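PDB 5OVS: BPH from Thiobacillus denitrificans, which forms a tetradecameric double-ring bacterial homologue of the proteasome and probably hydrolyses peptide bonds in protein degradation. Local coordinates for residues Y137-P142 and E172-S177. Sequence-based numbering, arbitrary orientation.
Sequences YGSGSP and EFHDES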
ATOM      1  N   TYR K 137      -5.033  -9.316 -34.951  1.00 27.86           N
ATOM      2  CA  TYR K 137      -5.096  -9.329 -33.480  1.00 26.75           C
ATOM      3  C   TYR K 137      -3.930 -10.135 -32.960  1.00 25.34           C
ATOM      4  O   TYR K 137      -3.215 -10.801 -33.728  1.00 24.25           O
ATOM      5  CB  TYR K 137      -6.389  -9.974 -32.969  1.00 27.25           C
ATOM      6  CG  TYR K 137      -7.624  -9.087 -32.916  1.00 27.66           C
ATOM      7  CD1 TYR K 137      -7.570  -7.795 -32.392  1.00 27.77           C
ATOM      8  CD2 TYR K 137      -8.873  -9.575 -33.361  1.00 27.97           C
ATOM      9  CE1 TYR K 137      -8.705  -6.999 -32.335  1.00 28.39           C
ATOM     10  CE2 TYR K 137     -10.011  -8.785 -33.319  1.00 28.06           C
ATOM     11  CZ  TYR K 137      -9.924  -7.503 -32.809  1.00 29.02           C
ATOM     12  OH  TYR K 137     -11.059  -6.725 -32.763  1.00 30.43           O
ATOM     13  N   GLY K 138      -3.759 -10.077 -31.646  1.00 24.46           N
ATOM     14  CA  GLY K 138      -2.594 -10.632 -30.976  1.00 24.33           C
ATOM     15  C   GLY K 138      -1.559  -9.550 -30.689  1.00 24.29           C
ATOM     16  O   GLY K 138      -1.648  -8.433 -31.187  1.00 23.67           O
ATOM     17  N   SER K 139      -0.569  -9.894 -29.876  1.00 24.74           N
ATOM     18  CA  SER K 139       0.532  -8.986 -29.552  1.00 25.16           C
ATOM     19  C   SER K 139       1.301  -8.565 -30.805  1.00 25.49           C
ATOM     20  O   SER K 139       1.945  -7.516 -30.813  1.00 25.86           O
ATOM     21  CB  SER K 139       1.486  -9.659 -28.553  1.00 25.75           C
ATOM     22  OG  SER K 139       1.995 -10.900 -29.067  1.00 25.69           O
ATOM     23  N   GLY K 140       1.238  -9.377 -31.865  1.00 25.26           N
ATOM     24  CA  GLY K 140       1.873  -9.026 -33.137  1.00 25.23           C
ATOM     25  C   GLY K 140       1.084  -8.197 -34.145  1.00 24.95           C
ATOM     26  O   GLY K 140       1.573  -7.979 -35.246  1.00 24.14           O
ATOM     27  N   SER K 141      -0.114  -7.726 -33.785  1.00 25.19           N
ATOM     28  CA  SER K 141      -0.961  -6.948 -34.717  1.00 25.59           C
ATOM     29  C   SER K 141      -0.317  -5.724 -35.330  1.00 25.49           C
ATOM     30  O   SER K 141      -0.429  -5.535 -36.539  1.00 25.34           O
ATOM     31  CB  SER K 141      -2.295  -6.538 -34.099  1.00 26.04           C
ATOM     32  OG  SER K 141      -2.214  -6.501 -32.702  1.00 27.51           O
ATOM     33  N   PRO K 142       0.354  -4.886 -34.508  1.00 25.36           N
ATOM     34  CA  PRO K 142       0.825  -3.632 -35.081  1.00 25.02           C
ATOM     35  C   PRO K 142       1.802  -3.864 -36.210  1.00 24.84           C
ATOM     36  O   PRO K 142       1.692  -3.237 -37.259  1.00 25.50           O
ATOM     37  CB  PRO K 142       1.459  -2.902 -33.892  1.00 25.72           C
ATOM     38  CG  PRO K 142       1.660  -3.906 -32.832  1.00 25.43           C
ATOM     39  CD  PRO K 142       0.716  -5.029 -33.084  1.00 25.32           C
ATOM     40  N   GLU K 172       9.009 -11.746 -37.500  1.00 29.26           N
ATOM     41  CA  GLU K 172      10.329 -11.193 -37.737  1.00 29.33           C
ATOM     42  C   GLU K 172      10.764 -10.309 -36.565  1.00 29.17           C
ATOM     43  O   GLU K 172      11.922 -10.305 -36.182  1.00 29.28           O
ATOM     44  CB  GLU K 172      10.306 -10.385 -39.035  1.00 29.40           C
ATOM     45  CG  GLU K 172      11.647  -9.834 -39.480  1.00 30.36           C
ATOM     46  CD  GLU K 172      12.500 -10.860 -40.206  1.00 31.04           C
ATOM     47  OE1 GLU K 172      12.175 -12.067 -40.182  1.00 31.09           O
ATOM     48  OE2 GLU K 172      13.504 -10.454 -40.811  1.00 31.31           O
ATOM     49  N   PHE K 173       9.821  -9.575 -35.987  1.00 29.22           N
ATOM     50  CA  PHE K 173      10.155  -8.568 -34.997  1.00 29.24           C
ATOM     51  C   PHE K 173       9.640  -8.774 -33.580  1.00 28.48           C
ATOM     52  O   PHE K 173      10.073  -8.046 -32.682  1.00 27.67           O
ATOM     53  CB  PHE K 173       9.712  -7.197 -35.511  1.00 29.74           C
ATOM     54  CG  PHE K 173      10.502  -6.735 -36.680  1.00 29.67           C
ATOM     55  CD1 PHE K 173      11.802  -6.294 -36.508  1.00 30.26           C
ATOM     56  CD2 PHE K 173       9.969  -6.780 -37.952  1.00 30.03           C
ATOM     57  CE1 PHE K 173      12.557  -5.882 -37.592  1.00 30.95           C
ATOM     58  CE2 PHE K 173      10.705  -6.349 -39.043  1.00 30.26           C
ATOM     59  CZ  PHE K 173      12.001  -5.897 -38.862  1.00 30.95           C
ATOM     60  N   HIS K 174       8.755  -9.748 -33.360  1.00 27.85           N
ATOM     61  CA  HIS K 174       8.174  -9.927 -32.028  1.00 27.75           C
ATOM     62  C   HIS K 174       8.278 -11.326 -31.415  1.00 27.83           C
ATOM     63  O   HIS K 174       7.891 -12.333 -32.026  1.00 27.71           O
ATOM     64  CB  HIS K 174       6.718  -9.492 -32.028  1.00 27.55           C
ATOM     65  CG  HIS K 174       6.199  -9.192 -30.663  1.00 27.73           C
ATOM     66  ND1 HIS K 174       5.385 -10.059 -29.975  1.00 27.83           N
ATOM     67  CD2 HIS K 174       6.421  -8.142 -29.839  1.00 28.09           C
ATOM     68  CE1 HIS K 174       5.106  -9.547 -28.790  1.00 28.22           C
ATOM     69  NE2 HIS K 174       5.730  -8.387 -28.682  1.00 28.57           N
ATOM     70  N   ASP K 175       8.723 -11.372 -30.160  1.00 27.95           N
ATOM     71  CA  ASP K 175       9.110 -12.643 -29.543  1.00 28.01           C
ATOM     72  C   ASP K 175       7.945 -13.595 -29.208  1.00 27.81           C
ATOM     73  O   ASP K 175       8.182 -14.750 -28.831  1.00 27.33           O
ATOM     74  CB  ASP K 175      10.010 -12.409 -28.319  1.00 28.07           C
ATOM     75  CG  ASP K 175       9.307 -11.686 -27.180  1.00 28.27           C
ATOM     76  OD1 ASP K 175       8.061 -11.674 -27.144  1.00 26.84           O
ATOM     77  OD2 ASP K 175      10.027 -11.126 -26.298  1.00 29.55           O
ATOM     78  N   GLU K 176       6.708 -13.124 -29.338  1.00 27.42           N
ATOM     79  CA  GLU K 176       5.545 -13.965 -29.092  1.00 28.27           C
ATOM     80  C   GLU K 176       4.948 -14.577 -30.367  1.00 28.04           C
ATOM     81  O   GLU K 176       3.954 -15.278 -30.300  1.00 28.28           O
ATOM     82  CB  GLU K 176       4.475 -13.171 -28.318  1.00 29.01           C
ATOM     83  CG  GLU K 176       4.966 -12.670 -26.965  1.00 29.35           C
ATOM     84  CD  GLU K 176       3.882 -12.049 -26.099  1.00 29.77           C
ATOM     85  OE1 GLU K 176       2.837 -11.616 -26.622  1.00 30.90           O
ATOM     86  OE2 GLU K 176       4.072 -11.988 -24.868  1.00 30.84           O
ATOM     87  N   SER K 177       5.556 -14.327 -31.524  1.00 28.70           N
ATOM     88  CA  SER K 177       5.068 -14.870 -32.795  1.00 28.57           C
ATOM     89  C   SER K 177       6.183 -15.632 -33.499  1.00 29.26           C
ATOM     90  O   SER K 177       7.340 -15.214 -33.442  1.00 29.03           O
ATOM     91  CB  SER K 177       4.578 -13.725 -33.690  1.00 28.49           C
ATOM     92  OG  SER K 177       3.400 -13.114 -33.178  1.00 28.02           O
TER
HETATM   93  O   HOH W   1       3.397 -11.581 -31.145  1.00 21.98           O
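Ser139 and Gly140 lie opposite Glu176 and His174, the nearest CA pair being Gly140 and His174 at 6.5 Å, and each loop folds as a type I beta turn, from Gly138 to Ser141 and from His174 to Ser177. Ser139 OG lies between its backbone N and carbonyl carbon (chi1 57°), which places it to donate to Glu176 OE1 at 2.7 Å, using the carboxylate's anti lone pair. His174 comes alongside, its CE1 3.4 Å from Ser139 OG, while Ser139 O sits over the centre of one ring face and Glu176 OE1 lies in plane at the ring edge. A water joins the groups: it donates to Ser139 OG at 2.6 Å and is hydrogen-bonded to His174 ND1 (2.8 Å) and Ser177 OG (2.5 Å); Ser177 OG also hydrogen-bonds Thr2 OG1. An alanine in place of Glu176 would probably leave the Ser139 hydroxyl without its direct acceptor and freer to turn. Gly140 and Glu176 make backbone hydrogen bonds to Thr1, and Ser139 OG has a weak one with Thr1 N. Since proteasomal subunits use an N-terminal threonine as nucleophile, the network is consistent with Ser139, Gly140 and Glu176 positioning the terminus directly, His174 and Ser177 behind the water.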